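Local coordinates for protein Pex (Synechococcus elongatus PCC 7942, PDB 2E1N) that modifies the cyanobacterial circadian clock as a period extender, and probably acts as a dimeric DNA-binding regulator of the PadR-like winged-helix family, at residues Val36-Ala41 with Gln116-Tyr121; Ile83-Trp88 with Met100-Gln105. All coordinates share one frame; numbering follows the deposited sequence.

Interaction 1: residues Val36-Ala41 with Gln116-Tyr121; sequences VCYVLA and QLWERY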
loop_
_atom_site.group_PDB
_atom_site.type_symbol
_atom_site.label_atom_id
_atom_site.label_comp_id
_atom_site.label_asym_id
_atom_site.label_seq_id
_atom_site.Cartn_x
_atom_site.Cartn_y
_atom_site.Cartn_z
ATOM N N VAL B 36 3.949 12.609 -8.714
ATOM C CA VAL B 36 4.758 13.222 -9.759
ATOM C C VAL B 36 4.840 12.324 -10.998
ATOM O O VAL B 36 4.666 12.783 -12.128
ATOM C CB VAL B 36 6.163 13.619 -9.234
ATOM C CG1 VAL B 36 7.099 13.949 -10.484
ATOM C CG2 VAL B 36 6.070 14.745 -8.306
ATOM N N CYS B 37 5.086 11.025 -10.800
ATOM C CA CYS B 37 5.208 10.094 -11.944
ATOM C C CYS B 37 3.876 9.850 -12.653
ATOM O O CYS B 37 3.826 9.791 -13.891
ATOM C CB CYS B 37 5.819 8.802 -11.461
ATOM S SG CYS B 37 7.467 9.126 -10.761
ATOM N N TYR B 38 2.796 9.707 -11.879
ATOM C CA TYR B 38 1.439 9.584 -12.462
ATOM C C TYR B 38 1.072 10.825 -13.306
ATOM O O TYR B 38 0.630 10.736 -14.447
ATOM C CB TYR B 38 0.389 9.365 -11.349
ATOM C CG TYR B 38 -1.027 9.675 -11.835
ATOM C CD1 TYR B 38 -1.639 8.889 -12.816
ATOM C CD2 TYR B 38 -1.725 10.750 -11.329
ATOM C CE1 TYR B 38 -2.923 9.219 -13.297
ATOM C CE2 TYR B 38 -3.008 11.060 -11.793
ATOM C CZ TYR B 38 -3.567 10.297 -12.806
ATOM O OH TYR B 38 -4.810 10.566 -13.314
ATOM N N VAL B 39 1.247 12.004 -12.737
ATOM C CA VAL B 39 0.909 13.213 -13.472
ATOM C C VAL B 39 1.689 13.271 -14.762
ATOM O O VAL B 39 1.125 13.524 -15.829
ATOM C CB VAL B 39 1.149 14.450 -12.602
ATOM C CG1 VAL B 39 1.051 15.735 -13.408
ATOM C CG2 VAL B 39 0.152 14.444 -11.399
ATOM N N LEU B 40 2.978 12.984 -14.713
ATOM C CA LEU B 40 3.767 12.994 -15.931
ATOM C C LEU B 40 3.353 11.952 -16.963
ATOM O O LEU B 40 3.339 12.247 -18.165
ATOM C CB LEU B 40 5.258 12.917 -15.599
ATOM C CG LEU B 40 5.845 14.201 -14.956
ATOM C CD1 LEU B 40 7.334 13.974 -14.649
ATOM C CD2 LEU B 40 5.629 15.516 -15.801
ATOM N N ALA B 41 2.956 10.767 -16.492
ATOM C CA ALA B 41 2.399 9.715 -17.373
ATOM C C ALA B 41 1.172 10.239 -18.148
ATOM O O ALA B 41 1.049 9.958 -19.351
ATOM C CB ALA B 41 2.061 8.460 -16.566
ATOM N N GLN B 116 7.802 6.152 -16.753
ATOM C CA GLN B 116 8.154 4.730 -16.693
ATOM C C GLN B 116 8.098 4.172 -15.278
ATOM O O GLN B 116 7.671 3.036 -15.075
ATOM C CB GLN B 116 9.554 4.519 -17.262
ATOM C CG GLN B 116 9.671 4.747 -18.763
ATOM C CD GLN B 116 10.904 4.108 -19.345
ATOM O OE1 GLN B 116 11.141 2.910 -19.145
ATOM N NE2 GLN B 116 11.702 4.884 -20.055
ATOM N N LEU B 117 8.527 4.959 -14.292
ATOM C CA LEU B 117 8.527 4.514 -12.908
ATOM C C LEU B 117 7.082 4.253 -12.405
ATOM O O LEU B 117 6.848 3.341 -11.606
ATOM C CB LEU B 117 9.226 5.520 -12.005
ATOM C CG LEU B 117 10.731 5.763 -12.190
ATOM C CD1 LEU B 117 11.156 6.900 -11.273
ATOM C CD2 LEU B 117 11.533 4.517 -11.907
ATOM N N TRP B 118 6.127 5.070 -12.855
ATOM C CA TRP B 118 4.709 4.822 -12.604
ATOM C C TRP B 118 4.257 3.478 -13.183
ATOM O O TRP B 118 3.757 2.606 -12.451
ATOM C CB TRP B 118 3.881 5.969 -13.202
ATOM C CG TRP B 118 2.406 5.794 -13.183
ATOM C CD1 TRP B 118 1.570 5.712 -14.269
ATOM C CD2 TRP B 118 1.580 5.712 -12.036
ATOM N NE1 TRP B 118 0.274 5.560 -13.855
ATOM C CE2 TRP B 118 0.251 5.571 -12.487
ATOM C CE3 TRP B 118 1.832 5.729 -10.656
ATOM C CZ2 TRP B 118 -0.810 5.446 -11.620
ATOM C CZ3 TRP B 118 0.784 5.615 -9.806
ATOM C CH2 TRP B 118 -0.534 5.462 -10.291
ATOM N N GLU B 119 4.467 3.312 -14.475
ATOM C CA GLU B 119 3.976 2.125 -15.178
ATOM C C GLU B 119 4.610 0.855 -14.599
ATOM O O GLU B 119 3.926 -0.169 -14.381
ATOM C CB GLU B 119 4.242 2.214 -16.680
ATOM C CG GLU B 119 3.680 3.447 -17.394
ATOM C CD GLU B 119 2.134 3.536 -17.433
ATOM O OE1 GLU B 119 1.624 4.659 -17.688
ATOM O OE2 GLU B 119 1.432 2.513 -17.240
ATOM N N ARG B 120 5.903 0.925 -14.311
ATOM C CA ARG B 120 6.583 -0.230 -13.715
ATOM C C ARG B 120 5.978 -0.550 -12.342
ATOM O O ARG B 120 5.684 -1.713 -12.047
ATOM C CB ARG B 120 8.102 -0.015 -13.668
ATOM C CG ARG B 120 8.751 -0.104 -15.059
ATOM C CD ARG B 120 10.228 -0.539 -15.016
ATOM N NE ARG B 120 10.903 -0.430 -16.324
ATOM C CZ ARG B 120 11.415 -1.448 -17.034
ATOM N NH1 ARG B 120 11.341 -2.704 -16.608
ATOM N NH2 ARG B 120 12.009 -1.208 -18.202
ATOM N N TYR B 121 5.750 0.485 -11.534
ATOM C CA TYR B 121 5.096 0.340 -10.242
ATOM C C TYR B 121 3.726 -0.334 -10.373
ATOM O O TYR B 121 3.355 -1.184 -9.545
ATOM C CB TYR B 121 4.945 1.711 -9.585
ATOM C CG TYR B 121 4.210 1.708 -8.273
ATOM C CD1 TYR B 121 4.899 1.599 -7.074
ATOM C CD2 TYR B 121 2.826 1.845 -8.231
ATOM C CE1 TYR B 121 4.241 1.612 -5.876
ATOM C CE2 TYR B 121 2.161 1.857 -7.041
ATOM C CZ TYR B 121 2.873 1.737 -5.864
ATOM O OH TYR B 121 2.202 1.768 -4.661
#

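Interaction 2: residues Ile83-Trp88 with Met100-Gln105; sequences IISGYW and MYQLAQ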
loop_
_atom_site.group_PDB
_atom_site.type_symbol
_atom_site.label_atom_id
_atom_site.label_comp_id
_atom_site.label_asym_id
_atom_site.label_seq_id
_atom_site.Cartn_x
_atom_site.Cartn_y
_atom_site.Cartn_z
ATOM N N ILE B 83 9.634 21.197 -15.593
ATOM C CA ILE B 83 9.203 20.062 -16.402
ATOM C C ILE B 83 7.814 20.307 -17.019
ATOM O O ILE B 83 7.516 19.847 -18.180
ATOM C CB ILE B 83 9.181 18.799 -15.551
ATOM C CG1 ILE B 83 10.554 18.562 -14.980
ATOM C CG2 ILE B 83 8.743 17.550 -16.405
ATOM C CD1 ILE B 83 10.640 17.347 -14.068
ATOM N N ILE B 84 6.963 20.997 -16.254
ATOM C CA ILE B 84 5.632 21.348 -16.722
ATOM C C ILE B 84 5.447 22.832 -16.679
ATOM O O ILE B 84 6.185 23.569 -16.006
ATOM C CB ILE B 84 4.477 20.650 -15.935
ATOM C CG1 ILE B 84 4.316 21.207 -14.519
ATOM C CG2 ILE B 84 4.725 19.123 -15.921
ATOM C CD1 ILE B 84 3.134 20.619 -13.719
ATOM N N SER B 85 4.457 23.271 -17.441
ATOM C CA SER B 85 4.018 24.634 -17.431
ATOM C C SER B 85 2.503 24.693 -17.419
ATOM O O SER B 85 1.832 23.694 -17.704
ATOM C CB SER B 85 4.587 25.391 -18.624
ATOM O OG SER B 85 4.184 24.800 -19.841
ATOM N N GLY B 86 1.983 25.827 -17.004
ATOM C CA GLY B 86 0.579 26.033 -16.908
ATOM C C GLY B 86 0.115 27.094 -17.865
ATOM O O GLY B 86 0.900 27.874 -18.398
ATOM N N TYR B 87 -1.184 27.064 -18.114
ATOM C CA TYR B 87 -1.855 28.089 -18.893
ATOM C C TYR B 87 -3.297 28.148 -18.475
ATOM O O TYR B 87 -3.820 27.204 -17.937
ATOM C CB TYR B 87 -1.757 27.840 -20.397
ATOM C CG TYR B 87 -2.372 26.589 -20.959
ATOM C CD1 TYR B 87 -3.666 26.609 -21.499
ATOM C CD2 TYR B 87 -1.652 25.409 -21.047
ATOM C CE1 TYR B 87 -4.201 25.487 -22.047
ATOM C CE2 TYR B 87 -2.209 24.257 -21.605
ATOM C CZ TYR B 87 -3.475 24.314 -22.111
ATOM O OH TYR B 87 -4.032 23.186 -22.674
ATOM N N TRP B 88 -3.925 29.281 -18.728
ATOM C CA TRP B 88 -5.304 29.480 -18.307
ATOM C C TRP B 88 -6.210 29.183 -19.476
ATOM O O TRP B 88 -5.949 29.618 -20.613
ATOM C CB TRP B 88 -5.542 30.928 -17.864
ATOM C CG TRP B 88 -4.952 31.280 -16.573
ATOM C CD1 TRP B 88 -3.896 32.135 -16.371
ATOM C CD2 TRP B 88 -5.333 30.794 -15.285
ATOM N NE1 TRP B 88 -3.614 32.207 -15.020
ATOM C CE2 TRP B 88 -4.491 31.405 -14.339
ATOM C CE3 TRP B 88 -6.330 29.919 -14.832
ATOM C CZ2 TRP B 88 -4.609 31.161 -12.973
ATOM C CZ3 TRP B 88 -6.433 29.659 -13.479
ATOM C CH2 TRP B 88 -5.570 30.265 -12.569
ATOM N N MET B 100 -4.830 24.794 -16.790
ATOM C CA MET B 100 -4.350 23.619 -17.499
ATOM C C MET B 100 -2.831 23.457 -17.332
ATOM O O MET B 100 -2.103 24.439 -17.167
ATOM C CB MET B 100 -4.635 23.750 -18.993
ATOM C CG MET B 100 -6.098 23.906 -19.360
ATOM S SD MET B 100 -7.117 22.468 -18.981
ATOM C CE MET B 100 -6.386 21.214 -20.041
ATOM N N TYR B 101 -2.365 22.220 -17.488
ATOM C CA TYR B 101 -0.955 21.882 -17.352
ATOM C C TYR B 101 -0.507 21.078 -18.575
ATOM O O TYR B 101 -1.296 20.290 -19.170
ATOM C CB TYR B 101 -0.691 21.097 -16.063
ATOM C CG TYR B 101 -1.030 21.870 -14.849
ATOM C CD1 TYR B 101 -0.143 22.823 -14.316
ATOM C CD2 TYR B 101 -2.223 21.688 -14.239
ATOM C CE1 TYR B 101 -0.484 23.544 -13.197
ATOM C CE2 TYR B 101 -2.567 22.409 -13.119
ATOM C CZ TYR B 101 -1.702 23.349 -12.623
ATOM O OH TYR B 101 -2.067 24.043 -11.479
ATOM N N GLN B 102 0.729 21.335 -18.994
ATOM C CA GLN B 102 1.317 20.622 -20.124
ATOM C C GLN B 102 2.810 20.421 -19.912
ATOM O O GLN B 102 3.424 21.111 -19.109
ATOM C CB GLN B 102 1.031 21.372 -21.443
ATOM C CG GLN B 102 1.826 22.656 -21.580
ATOM C CD GLN B 102 1.371 23.574 -22.748
ATOM O OE1 GLN B 102 1.039 23.111 -23.833
ATOM N NE2 GLN B 102 1.420 24.847 -22.517
ATOM N N LEU B 103 3.400 19.467 -20.625
ATOM C CA LEU B 103 4.843 19.328 -20.561
ATOM C C LEU B 103 5.438 20.520 -21.269
ATOM O O LEU B 103 4.997 20.866 -22.374
ATOM C CB LEU B 103 5.321 18.041 -21.231
ATOM C CG LEU B 103 4.834 16.745 -20.653
ATOM C CD1 LEU B 103 5.374 15.604 -21.506
ATOM C CD2 LEU B 103 5.248 16.616 -19.202
ATOM N N ALA B 104 6.433 21.152 -20.648
ATOM C CA ALA B 104 7.196 22.221 -21.296
ATOM C C ALA B 104 8.189 21.651 -22.350
ATOM O O ALA B 104 8.582 20.488 -22.257
ATOM C CB ALA B 104 7.964 22.997 -20.267
ATOM N N GLN B 105 8.536 22.467 -23.348
ATOM C CA GLN B 105 9.572 22.081 -24.341
ATOM C C GLN B 105 10.904 22.171 -23.641
ATOM O O GLN B 105 11.232 23.238 -23.090
ATOM C CB GLN B 105 9.564 22.995 -25.556
ATOM C CG GLN B 105 8.317 22.844 -26.470
ATOM C CD GLN B 105 8.508 23.439 -27.873
ATOM O OE1 GLN B 105 9.393 23.023 -28.611
ATOM N NE2 GLN B 105 7.698 24.407 -28.232
HETATM O O HOH W 1 9.329 18.708 -20.064
#

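Interaction 1: residues Val36-Ala41 with Gln116-Tyr121
The indole of Trp118 lies flat against the flank of helix 32-43, where the CB of Tyr38 sits over its six-membered ring, 3.8 Å from the centroid and only 6° off the ring normal. This is a CH-pi contact, and it is the tight heart of the crossing. Both side chains have CG anti to the backbone N, which sends them side by side in the same direction. The two rings do not stack: their planes meet obliquely at 58°, with Tyr38 CD1 coming to 3.7 Å from Trp118 CZ2, while NE1 of the indole lies at the edge of the phenol ring. A broad flat side chain suits this place because one residue can reach Tyr38, Ala41 and Cys37 together. Ala41 brings its methyl CB to 3.6 Å from Trp118 CD1, and Cys37 sets its CB 3.8 Å from Trp118 CB; side chains this short are consistent with the 8.1 Å approach of the axes of the two helical segments. The phenol hydroxyl, carried into the protein interior, is satisfied by a hydrogen bond with the carbonyl of Leu53.

Toward Leu117 and Glu119 the fit is looser. Cys37 SG is 4.2 Å from Leu117 CB, and Phe22 of the second subunit packs on both residues. Glu119, on the solvent side, bends at chi2 and brings OE1 to 4.0 Å from Ala41 CB, a marginal touch that suits a charged residue at the exposed edge. No hydrogen bond joins the segments; the steep crossing, 105° between the directions of the helical segments, rests on apolar fit. Such a C-terminal helix laid across helix 32-43 of what is probably a winged helix-turn-helix domain, beside a subunit contact, is consistent with the PadR-like family.

Interaction 2: residues Ile83-Trp88 with Met100-Gln105
A chi1 of 62° sets CG of Tyr87 between its own backbone N and carbonyl carbon, which turns the ring across the strand pair onto Met100. Met100 CB lies over one face of that ring, 3.5 Å from the centroid and offset toward the rim, a CH-pi contact. Gln102 has a similar first torsion (72°) and an extended chain beyond CG, which carries NE2 to 3.5 Å from Tyr87 CD2, with amide and ring planes 50° apart. An aromatic suits this half-covered face: its ring takes Met100 CB on one face and touches the Gln102 amide obliquely, while its hydroxyl hydrogen-bonds Asp47. Replacing Tyr87 by an alanine removes the ring and hydroxyl, which would probably uncover Met100 CB, free the Gln102 amide to turn and leave Asp47 without this partner.

The backbones pair antiparallel. Ser85 N to Gln102 O and Gln102 N to Ser85 O are both 2.9 Å; Tyr87 and Met100 exchange a second such pair of bonds. Between them, Gly86 faces Tyr101 in a non-hydrogen-bonded pair, its CA 3.1 Å from Met100 O in a CA-H...O contact. Tyr101 lies on the face opposite Tyr87, where the apolar Ile84 brings CD1 to 4.0 Å from Tyr101 CD1, and both pack on Leu75 of helix 68-80. Past the strand end, a water bridges Ile83 O and Ala104 O. Strands 84-89 and 98-103 thus form the beta hairpin, or wing, of a probable winged helix-turn-helix domain.

In the fold
Interaction 1 is the more buried contact, a helix crossing held by apolar and aromatic fit with no hydrogen bond between its segments. Interaction 2, about 17 Å away between centres, is partly buried and farther from the middle of the chain; backbone hydrogen bonds hold its strands, with one face inward and the other more polar. They hold different elements but meet at Leu40, whose CD2 lies 3.6 Å from Leu103 CD2 and also packs on Ile83 and Ile84. Helix 32-43 therefore carries helix 110-123 on one side and the hairpin base on another. Strand 98-103 leads into helix 110-123, linking the wing of a probable DNA-binding domain to the region near the subunit contact.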